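Local coordinates for protein imidazoleglycerol-phosphate dehydratase (Pyrococcus furiosus, PDB 5DNL) that catalyses the dehydration of imidazoleglycerol phosphate to imidazoleacetol phosphate in histidine biosynthesis, here with manganese and a triazole phosphonate inhibitor bound, at residues V93-R98 with R160-E165; A101-N106 with E121-L126; I134-L139 with K153-A158. All coordinates share one frame; numbering follows the deposited sequence.

Contact 1 (V93-R98 with R160-E165). With 5DL ([(2S)-2-hydroxy-3-(1H-1,2,4-triazol-1-yl)propyl]phosphonic acid), chain I.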
loop_
_atom_site.group_PDB
_atom_site.type_symbol
_atom_site.label_atom_id
_atom_site.label_comp_id
_atom_site.label_asym_id
_atom_site.label_seq_id
_atom_site.Cartn_x
_atom_site.Cartn_y
_atom_site.Cartn_z
ATOM N N VAL A 93 3.619 -25.914 -33.038
ATOM C CA VAL A 93 4.102 -27.284 -32.947
ATOM C C VAL A 93 5.484 -27.390 -33.568
ATOM O O VAL A 93 5.748 -26.820 -34.625
ATOM C CB VAL A 93 3.133 -28.253 -33.666
ATOM C CG1 VAL A 93 3.713 -29.670 -33.753
ATOM C CG2 VAL A 93 1.779 -28.271 -32.986
ATOM N N ASP A 94 6.366 -28.124 -32.897
ATOM C CA ASP A 94 7.659 -28.530 -33.445
ATOM C C ASP A 94 7.771 -30.034 -33.204
ATOM O O ASP A 94 7.867 -30.468 -32.045
ATOM C CB ASP A 94 8.782 -27.734 -32.767
ATOM C CG ASP A 94 10.153 -28.261 -33.048
ATOM O OD1 ASP A 94 10.279 -29.223 -33.827
ATOM O OD2 ASP A 94 11.129 -27.713 -32.465
ATOM N N ILE A 95 7.770 -30.841 -34.278
ATOM C CA ILE A 95 7.940 -32.279 -34.168
ATOM C C ILE A 95 9.438 -32.539 -33.978
ATOM O O ILE A 95 10.184 -32.923 -34.881
ATOM C CB ILE A 95 7.318 -33.045 -35.364
ATOM C CG1 ILE A 95 5.860 -32.610 -35.561
ATOM C CG2 ILE A 95 7.400 -34.535 -35.137
ATOM C CD1 ILE A 95 5.153 -33.267 -36.740
ATOM N N SER A 96 9.858 -32.279 -32.743
ATOM C CA SER A 96 11.252 -32.112 -32.355
ATOM C C SER A 96 11.916 -33.364 -31.785
ATOM O O SER A 96 13.125 -33.354 -31.573
ATOM C CB SER A 96 11.279 -31.094 -31.216
ATOM O OG SER A 96 10.429 -31.549 -30.164
ATOM N N ASN A 97 11.128 -34.404 -31.483
ATOM C CA ASN A 97 11.568 -35.522 -30.675
ATOM C C ASN A 97 11.972 -35.117 -29.238
ATOM O O ASN A 97 12.736 -35.806 -28.566
ATOM C CB ASN A 97 12.698 -36.291 -31.368
ATOM C CG ASN A 97 12.826 -37.713 -30.872
ATOM O OD1 ASN A 97 11.853 -38.335 -30.448
ATOM N ND2 ASN A 97 14.046 -38.220 -30.871
ATOM N N ARG A 98 11.415 -34.005 -28.761
ATOM C CA ARG A 98 11.656 -33.511 -27.410
ATOM C C ARG A 98 10.298 -33.270 -26.749
ATOM O O ARG A 98 9.776 -32.154 -26.804
ATOM C CB ARG A 98 12.481 -32.214 -27.402
ATOM C CG ARG A 98 13.914 -32.373 -27.862
ATOM C CD ARG A 98 14.712 -31.098 -27.626
ATOM N NE ARG A 98 14.323 -29.997 -28.488
ATOM C CZ ARG A 98 14.967 -29.598 -29.593
ATOM N NH1 ARG A 98 16.085 -30.190 -30.006
ATOM N NH2 ARG A 98 14.511 -28.569 -30.277
ATOM N N ARG A 160 -1.315 -30.108 -39.751
ATOM C CA ARG A 160 -1.431 -30.225 -41.223
ATOM C C ARG A 160 -0.124 -29.757 -41.873
ATOM O O ARG A 160 0.388 -30.398 -42.801
ATOM C CB ARG A 160 -2.604 -29.398 -41.750
ATOM C CG ARG A 160 -2.835 -29.512 -43.264
ATOM C CD ARG A 160 -3.711 -28.403 -43.811
ATOM N NE ARG A 160 -5.011 -28.276 -43.172
ATOM C CZ ARG A 160 -5.890 -27.298 -43.419
ATOM N NH1 ARG A 160 -5.625 -26.354 -44.322
ATOM N NH2 ARG A 160 -7.052 -27.250 -42.761
ATOM N N VAL A 161 0.426 -28.655 -41.390
ATOM C CA VAL A 161 1.653 -28.072 -41.936
ATOM C C VAL A 161 2.872 -28.906 -41.526
ATOM O O VAL A 161 3.739 -29.240 -42.346
ATOM C CB VAL A 161 1.836 -26.622 -41.456
ATOM C CG1 VAL A 161 3.149 -26.021 -41.928
ATOM C CG2 VAL A 161 0.670 -25.750 -41.893
ATOM N N ALA A 162 2.965 -29.234 -40.246
ATOM C CA ALA A 162 4.155 -29.885 -39.693
ATOM C C ALA A 162 4.393 -31.310 -40.180
ATOM O O ALA A 162 5.548 -31.765 -40.184
ATOM C CB ALA A 162 4.112 -29.876 -38.164
ATOM N N THR A 163 3.323 -32.017 -40.568
ATOM C CA THR A 163 3.409 -33.433 -40.939
ATOM C C THR A 163 3.576 -33.622 -42.450
ATOM O O THR A 163 3.672 -34.757 -42.907
ATOM C CB THR A 163 2.174 -34.226 -40.456
ATOM O OG1 THR A 163 0.991 -33.687 -41.052
ATOM C CG2 THR A 163 2.050 -34.179 -38.933
ATOM N N LYS A 164 3.617 -32.536 -43.208
ATOM C CA LYS A 164 3.806 -32.631 -44.674
ATOM C C LYS A 164 5.215 -33.071 -44.996
ATOM O O LYS A 164 6.154 -32.775 -44.270
ATOM C CB LYS A 164 3.549 -31.273 -45.337
ATOM C CG LYS A 164 2.231 -31.133 -46.068
ATOM C CD LYS A 164 2.112 -29.774 -46.760
ATOM C CE LYS A 164 3.294 -29.411 -47.655
ATOM N NZ LYS A 164 2.987 -28.257 -48.545
ATOM N N GLU A 165 5.386 -33.764 -46.121
ATOM C CA GLU A 165 6.710 -34.185 -46.550
ATOM C C GLU A 165 7.624 -32.993 -46.913
ATOM O O GLU A 165 7.163 -32.001 -47.484
ATOM C CB GLU A 165 6.590 -35.174 -47.736
ATOM C CG GLU A 165 7.919 -35.797 -48.127
ATOM C CD GLU A 165 7.785 -36.893 -49.166
ATOM O OE1 GLU A 165 8.816 -37.493 -49.528
ATOM O OE2 GLU A 165 6.661 -37.157 -49.622
HETATM N N1 5DL I . 19.794 -26.038 -28.841
HETATM C C3 5DL I . 18.020 -27.351 -28.331
HETATM N N2 5DL I . 18.717 -26.759 -29.292
HETATM C C8 5DL I . 18.836 -27.586 -33.024
HETATM C C7 5DL I . 19.375 -27.542 -31.584
HETATM C C6 5DL I . 18.380 -26.842 -30.704
HETATM C C5 5DL I . 19.722 -26.228 -27.508
HETATM O O10 5DL I . 17.404 -29.792 -32.473
HETATM P P9 5DL I . 17.298 -28.527 -33.260
HETATM O O11 5DL I . 17.169 -28.787 -34.753
HETATM O O12 5DL I . 16.150 -27.650 -32.772
HETATM O O13 5DL I . 20.625 -26.841 -31.550
HETATM N N4 5DL I . 18.660 -27.014 -27.201
#
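The Arg-98 guanidinium receives the inhibitor's phosphonate at its edge: NH1 lies 2.8 Å from O10, in the plane, with an N-H...O angle of 164°. A second, nearly straight bond (175°) runs from Arg-98 NH2 to inhibitor O12 over 3.1 Å, so each terminal nitrogen grips its own oxygen and the pair restrains rotation. Over one face, toward the rim, triazole C3 stands 3.8 Å above the guanidinium plane of Arg-98. The remaining NE makes a salt bridge with Asp-85 of a neighbouring subunit, and Arg-76 of the same chain joins in binding the phosphonate. A methionine in place of Arg-98 would probably leave O10 and O12 without two donors and that Asp-85 without its charged mate. Two residues before Arg-98, Ser-96 OG accepts from the Arg-98 backbone N (3.0 Å), closing an ST turn.

The apolar junction with 160-165 lies on the other side of the turn. Ile-95 has CG1 opposite its carbonyl carbon (chi1 -52°), and its tip CD1 meets Ala-162 CB at 3.8 Å and Thr-163 CG2 at 3.9 Å. Val-93 CG1, still on the strand, stands 4.4 Å from Ala-162 CB. Thr-163 OG1 is hydrogen-bonded to Leu-159 O. The end of strand 87-94 and the turn after it pack on the C-terminal end of helix 144-162 and the residue beyond, with Leu-159, Leu-70 and Phe-74 also touching Ile-95.

Contact 2 (A101-N106 with E121-L126); sequences ANVDVN and EFVWGL. With MN (manganese (II) ion), chain D.
Ala-101 presses its one methyl group onto the indole of Trp-124, CB standing 3.6 Å from the centroid of the five-membered ring and 8° off the ring normal, a CH-pi contact. The flat face acts as a broad seat for Ala-101: beyond the methyl, its backbone N lies over the six-membered part, 3.5 Å from Trp-124 CH2, and its backbone O approaches Trp-124 CZ2 at 3.5 Å. The unusual Trp-124 chi1 of -95° swings the indole so that its face meets the strand.

Val-123 supplies the bump: its CG1, anti to the backbone N (chi1 177°), fits between two strand side chains on the same face, 3.9 Å from Ala-101 CB and 3.9 Å from Val-103 CG2. The two valines meet at a slant, and no hydrogen bond spans the segments, so shape and apolar burial account for the fit.

One helical turn before Trp-124, Glu-121 OE1 binds the manganese ion at 2.2 Å; a water, His-52 and Glu-56 of the same chain, and His-146 of a neighbouring subunit are further ligands. The helix 121-126 segment runs nearly antiparallel to strand 101-104, their axes 8.3 Å apart. Within the beta-alpha-beta unit, helix 116-130 covers strand 100-104, and Val-123 also reaches Ile-134 on the adjacent strand 133-140, while Phe-122 packs against helices 51-69 and 144-162.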
loop_
_atom_site.group_PDB
_atom_site.type_symbol
_atom_site.label_atom_id
_atom_site.label_comp_id
_atom_site.label_asym_id
_atom_site.label_seq_id
_atom_site.Cartn_x
_atom_site.Cartn_y
_atom_site.Cartn_z
ATOM N N ALA A 101 4.917 -29.859 -23.448
ATOM C CA ALA A 101 3.682 -29.126 -23.677
ATOM C C ALA A 101 3.640 -27.951 -22.726
ATOM O O ALA A 101 4.031 -28.061 -21.568
ATOM C CB ALA A 101 2.475 -30.002 -23.465
ATOM N N ASN A 102 3.120 -26.835 -23.226
ATOM C CA ASN A 102 2.800 -25.669 -22.391
ATOM C C ASN A 102 1.444 -25.193 -22.870
ATOM O O ASN A 102 1.330 -24.678 -23.987
ATOM C CB ASN A 102 3.877 -24.605 -22.541
ATOM C CG ASN A 102 3.595 -23.329 -21.746
ATOM O OD1 ASN A 102 2.466 -22.998 -21.425
ATOM N ND2 ASN A 102 4.651 -22.601 -21.451
ATOM N N VAL A 103 0.436 -25.359 -22.022
ATOM C CA VAL A 103 -0.933 -24.938 -22.300
ATOM C C VAL A 103 -1.269 -23.805 -21.354
ATOM O O VAL A 103 -1.312 -24.006 -20.140
ATOM C CB VAL A 103 -1.910 -26.114 -22.137
ATOM C CG1 VAL A 103 -3.358 -25.677 -22.351
ATOM C CG2 VAL A 103 -1.536 -27.271 -23.070
ATOM N N ASP A 104 -1.467 -22.615 -21.912
ATOM C CA ASP A 104 -1.714 -21.386 -21.167
ATOM C C ASP A 104 -3.041 -20.811 -21.668
ATOM O O ASP A 104 -3.076 -20.081 -22.677
ATOM C CB ASP A 104 -0.554 -20.417 -21.394
ATOM C CG ASP A 104 -0.696 -19.122 -20.606
ATOM O OD1 ASP A 104 -1.524 -19.057 -19.686
ATOM O OD2 ASP A 104 0.025 -18.165 -20.945
ATOM N N VAL A 105 -4.107 -21.157 -20.955
ATOM C CA VAL A 105 -5.448 -20.648 -21.215
ATOM C C VAL A 105 -6.006 -19.972 -19.974
ATOM O O VAL A 105 -5.471 -20.129 -18.855
ATOM C CB VAL A 105 -6.400 -21.766 -21.716
ATOM C CG1 VAL A 105 -5.872 -22.359 -23.003
ATOM C CG2 VAL A 105 -6.591 -22.875 -20.689
ATOM N N ASN A 106 -7.074 -19.215 -20.181
ATOM C CA ASN A 106 -7.693 -18.428 -19.118
ATOM C C ASN A 106 -9.180 -18.405 -19.386
ATOM O O ASN A 106 -9.685 -17.559 -20.129
ATOM C CB ASN A 106 -7.114 -17.010 -19.060
ATOM C CG ASN A 106 -7.650 -16.208 -17.885
ATOM O OD1 ASN A 106 -8.408 -16.707 -17.068
ATOM N ND2 ASN A 106 -7.236 -14.952 -17.797
ATOM N N GLU A 121 -4.076 -32.706 -20.347
ATOM C CA GLU A 121 -3.667 -34.110 -20.397
ATOM C C GLU A 121 -3.731 -34.678 -21.819
ATOM O O GLU A 121 -2.860 -35.473 -22.216
ATOM C CB GLU A 121 -4.427 -34.937 -19.373
ATOM C CG GLU A 121 -3.954 -34.618 -17.973
ATOM C CD GLU A 121 -2.495 -34.949 -17.793
ATOM O OE1 GLU A 121 -2.134 -36.150 -17.722
ATOM O OE2 GLU A 121 -1.687 -33.996 -17.804
ATOM N N PHE A 122 -4.706 -34.250 -22.605
ATOM C CA PHE A 122 -4.705 -34.617 -24.020
ATOM C C PHE A 122 -3.439 -34.091 -24.721
ATOM O O PHE A 122 -2.773 -34.824 -25.469
ATOM C CB PHE A 122 -5.960 -34.077 -24.732
ATOM C CG PHE A 122 -5.861 -34.144 -26.242
ATOM C CD1 PHE A 122 -6.147 -35.321 -26.914
ATOM C CD2 PHE A 122 -5.439 -33.052 -26.972
ATOM C CE1 PHE A 122 -6.012 -35.403 -28.299
ATOM C CE2 PHE A 122 -5.315 -33.123 -28.345
ATOM C CZ PHE A 122 -5.596 -34.295 -29.006
ATOM N N VAL A 123 -3.107 -32.820 -24.499
ATOM C CA VAL A 123 -1.973 -32.184 -25.175
ATOM C C VAL A 123 -0.652 -32.812 -24.745
ATOM O O VAL A 123 0.224 -33.090 -25.587
ATOM C CB VAL A 123 -1.964 -30.650 -24.995
ATOM C CG1 VAL A 123 -0.739 -30.045 -25.647
ATOM C CG2 VAL A 123 -3.223 -30.036 -25.611
ATOM N N TRP A 124 -0.474 -33.052 -23.441
ATOM C CA TRP A 124 0.703 -33.770 -22.982
ATOM C C TRP A 124 0.786 -35.175 -23.549
ATOM O O TRP A 124 1.876 -35.632 -23.901
ATOM C CB TRP A 124 0.792 -33.826 -21.447
ATOM C CG TRP A 124 1.641 -32.758 -20.850
ATOM C CD1 TRP A 124 1.216 -31.694 -20.099
ATOM C CD2 TRP A 124 3.057 -32.653 -20.939
ATOM N NE1 TRP A 124 2.305 -30.944 -19.701
ATOM C CE2 TRP A 124 3.441 -31.515 -20.196
ATOM C CE3 TRP A 124 4.042 -33.416 -21.555
ATOM C CZ2 TRP A 124 4.782 -31.118 -20.080
ATOM C CZ3 TRP A 124 5.371 -33.020 -21.417
ATOM C CH2 TRP A 124 5.716 -31.893 -20.687
ATOM N N GLY A 125 -0.355 -35.851 -23.643
ATOM C CA GLY A 125 -0.394 -37.190 -24.229
ATOM C C GLY A 125 0.057 -37.142 -25.685
ATOM O O GLY A 125 0.902 -37.952 -26.120
ATOM N N LEU A 126 -0.495 -36.184 -26.426
ATOM C CA LEU A 126 -0.123 -35.978 -27.810
ATOM C C LEU A 126 1.362 -35.644 -27.969
ATOM O O LEU A 126 2.062 -36.205 -28.829
ATOM C CB LEU A 126 -1.003 -34.864 -28.392
ATOM C CG LEU A 126 -0.803 -34.451 -29.840
ATOM C CD1 LEU A 126 -1.109 -35.635 -30.738
ATOM C CD2 LEU A 126 -1.667 -33.256 -30.220
HETATM MN MN MN D . -2.519 -37.880 -16.454
HETATM O O HOH W 1 -0.498 -38.724 -16.690
#

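Contact 3 (I134-L139 with K153-A158); sequences IHIKQL and KGLGMA. With 5DL ([(2S)-2-hydroxy-3-(1H-1,2,4-triazol-1-yl)propyl]phosphonic acid), chain F.
A single methyl, Leu-155 CD2, makes the closest approach to both strand residues that take part here, and the contact is small, 100 Å² buried in all. Leu-155 CD2 lies 3.8 Å from Ile-134 CG2. Ile-136 CD1 is 4.0 Å from Leu-155 CD2 in the conformer modelled, but this side chain was deposited in two positions and that second touch is correspondingly less certain. In both cases the side chains cross at about a right angle, a branch end of the leucine against a branch end of each isoleucine.

The torsions explain the reach. With CG opposite its carbonyl carbon (chi1 -77°), Leu-155 brings its end closer to the sheet than its CB direction alone would suggest. With CG1 anti to the carbonyl carbon (chi1 -56°), Ile-134 has CG2 anti to the backbone N, setting that methyl before Leu-155 CD2. The nearest backbones, at Ile-136 and Leu-155, still have CA atoms 8.5 Å apart, consistent with a layer of apolar side chains between strand and helix.

Lys-153 serves a different purpose. Its chain is extended beyond CG, and NZ gives a hydrogen bond of 2.8 Å to phosphonate oxygen O12 of an inhibitor that is also held by Arg-76, Arg-98, Ser-171 and Lys-173 of a neighbouring subunit. The lysine therefore completes an anion pocket across the subunit boundary. On the other face of the strand, His-135 NE2 bonds to Asp-85 O of another neighbouring subunit.

The arrangement is that of a layered alpha/beta core, one face of a mixed four-stranded sheet covered by helices 116-130 and 144-162, in a family of the S5 clan; helix 144-162 also contributes Lys-153 to the inhibitor's phosphonate pocket between subunits.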
loop_
_atom_site.group_PDB
_atom_site.type_symbol
_atom_site.label_atom_id
_atom_site.label_comp_id
_atom_site.label_asym_id
_atom_site.label_seq_id
_atom_site.Cartn_x
_atom_site.Cartn_y
_atom_site.Cartn_z
ATOM N N ILE A 134 4.754 -28.740 -28.047
ATOM C CA ILE A 134 3.441 -28.138 -28.338
ATOM C C ILE A 134 3.147 -26.990 -27.386
ATOM O O ILE A 134 3.136 -27.192 -26.170
ATOM C CB ILE A 134 2.320 -29.175 -28.230
ATOM C CG1 ILE A 134 2.600 -30.365 -29.155
ATOM C CG2 ILE A 134 0.979 -28.526 -28.577
ATOM C CD1 ILE A 134 1.551 -31.457 -29.127
ATOM N N HIS A 135 2.909 -25.803 -27.952
ATOM C CA HIS A 135 2.464 -24.641 -27.210
ATOM C C HIS A 135 1.023 -24.334 -27.590
ATOM O O HIS A 135 0.692 -24.253 -28.782
ATOM C CB HIS A 135 3.293 -23.419 -27.554
ATOM C CG HIS A 135 4.659 -23.428 -26.966
ATOM N ND1 HIS A 135 4.962 -22.739 -25.821
ATOM C CD2 HIS A 135 5.808 -24.011 -27.382
ATOM C CE1 HIS A 135 6.238 -22.929 -25.529
ATOM N NE2 HIS A 135 6.777 -23.675 -26.467
ATOM N N ILE A 136 0.191 -24.105 -26.577
ATOM C CA ILE A 136 -1.179 -23.595 -26.738
ATOM C C ILE A 136 -1.189 -22.297 -25.935
ATOM O O ILE A 136 -1.040 -22.355 -24.716
ATOM C CB ILE A 136 -2.266 -24.534 -26.161
ATOM C CG1 ILE A 136 -2.157 -25.978 -26.680
ATOM C CG2 ILE A 136 -3.656 -23.986 -26.481
ATOM C CD1 ILE A 136 -2.311 -26.131 -28.172
ATOM N N LYS A 137 -1.343 -21.155 -26.602
ATOM C CA LYS A 137 -1.271 -19.856 -25.935
ATOM C C LYS A 137 -2.499 -19.060 -26.282
ATOM O O LYS A 137 -2.660 -18.581 -27.412
ATOM C CB LYS A 137 -0.000 -19.088 -26.307
ATOM C CG LYS A 137 0.164 -17.821 -25.471
ATOM C CD LYS A 137 1.474 -17.117 -25.753
ATOM C CE LYS A 137 1.786 -16.089 -24.670
ATOM N NZ LYS A 137 2.413 -16.747 -23.484
ATOM N N GLN A 138 -3.376 -18.917 -25.303
ATOM C CA GLN A 138 -4.531 -18.062 -25.472
ATOM C C GLN A 138 -4.104 -16.598 -25.573
ATOM O O GLN A 138 -3.397 -16.093 -24.693
ATOM C CB GLN A 138 -5.499 -18.255 -24.318
ATOM C CG GLN A 138 -6.747 -17.399 -24.380
ATOM C CD GLN A 138 -7.706 -17.740 -23.277
ATOM O OE1 GLN A 138 -7.788 -18.881 -22.843
ATOM N NE2 GLN A 138 -8.417 -16.734 -22.786
ATOM N N LEU A 139 -4.515 -15.913 -26.643
ATOM C CA LEU A 139 -4.271 -14.484 -26.823
ATOM C C LEU A 139 -5.439 -13.620 -26.373
ATOM O O LEU A 139 -5.226 -12.510 -25.892
ATOM C CB LEU A 139 -3.969 -14.192 -28.292
ATOM C CG LEU A 139 -2.831 -15.033 -28.872
ATOM C CD1 LEU A 139 -2.627 -14.718 -30.334
ATOM C CD2 LEU A 139 -1.538 -14.847 -28.085
ATOM N N LYS A 153 -8.942 -26.974 -33.171
ATOM C CA LYS A 153 -8.860 -26.564 -34.588
ATOM C C LYS A 153 -7.420 -26.184 -34.929
ATOM O O LYS A 153 -6.883 -26.556 -35.983
ATOM C CB LYS A 153 -9.767 -25.367 -34.870
ATOM C CG LYS A 153 -11.262 -25.610 -34.818
ATOM C CD LYS A 153 -12.003 -24.383 -35.325
ATOM C CE LYS A 153 -13.513 -24.586 -35.423
ATOM N NZ LYS A 153 -14.112 -23.432 -36.151
ATOM N N GLY A 154 -6.794 -25.430 -34.026
ATOM C CA GLY A 154 -5.436 -24.997 -34.197
ATOM C C GLY A 154 -4.422 -26.110 -34.237
ATOM O O GLY A 154 -3.486 -26.056 -35.021
ATOM N N LEU A 155 -4.564 -27.084 -33.348
ATOM C CA LEU A 155 -3.720 -28.280 -33.412
ATOM C C LEU A 155 -3.840 -28.966 -34.765
ATOM O O LEU A 155 -2.832 -29.380 -35.338
ATOM C CB LEU A 155 -4.059 -29.242 -32.288
ATOM C CG LEU A 155 -3.500 -28.841 -30.922
ATOM C CD1 LEU A 155 -4.207 -29.636 -29.840
ATOM C CD2 LEU A 155 -2.002 -29.051 -30.848
ATOM N N GLY A 156 -5.066 -29.093 -35.264
ATOM C CA GLY A 156 -5.263 -29.714 -36.575
ATOM C C GLY A 156 -4.564 -28.934 -37.666
ATOM O O GLY A 156 -3.793 -29.522 -38.450
ATOM N N MET A 157 -4.776 -27.621 -37.701
ATOM C CA MET A 157 -4.143 -26.768 -38.717
ATOM C C MET A 157 -2.622 -26.790 -38.616
ATOM O O MET A 157 -1.942 -26.850 -39.614
ATOM C CB MET A 157 -4.610 -25.321 -38.592
ATOM C CG MET A 157 -6.052 -25.067 -38.925
ATOM S SD MET A 157 -6.357 -25.085 -40.699
ATOM C CE MET A 157 -4.718 -24.729 -41.268
ATOM N N ALA A 158 -2.092 -26.720 -37.404
ATOM C CA ALA A 158 -0.648 -26.684 -37.211
ATOM C C ALA A 158 0.003 -27.978 -37.637
ATOM O O ALA A 158 1.054 -27.971 -38.304
ATOM C CB ALA A 158 -0.297 -26.355 -35.761
HETATM N N1 5DL F . -18.983 -24.236 -30.965
HETATM C C3 5DL F . -19.309 -22.192 -31.845
HETATM N N2 5DL F . -18.813 -23.417 -32.054
HETATM C C8 5DL F . -18.085 -25.222 -35.357
HETATM C C7 5DL F . -18.840 -24.942 -34.056
HETATM C C6 5DL F . -18.159 -23.813 -33.296
HETATM C C5 5DL F . -19.611 -23.440 -30.093
HETATM O O10 5DL F . -19.255 -23.158 -36.605
HETATM P P9 5DL F . -17.926 -23.828 -36.508
HETATM O O11 5DL F . -17.436 -24.411 -37.811
HETATM O O12 5DL F . -16.870 -22.869 -35.980
HETATM O O13 5DL F . -18.887 -26.108 -33.221
HETATM N N4 5DL F . -19.830 -22.197 -30.581
#

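Overall arrangement
From the N terminus, the chain enters contact 1 at 93-98, the end of strand 87-94, and passes almost directly into strand 100-104. Contact 2 closes the first loop, across 14 residues, when helix 116-130 returns over that strand. Strand 133-140 then opens contact 3, which closes across 13 residues at 153-158; contacts 2 and 3 are thus in series. Contact 1 closes last, at 160-165, enclosing both, and none cross. Sheet pairing joins contacts 2 and 3, with Asp-104 N 2.8 Å from Ile-136 O, while helix 144-162 is shared by contacts 1 and 3. Together they tie three strands of one sheet to its two helices.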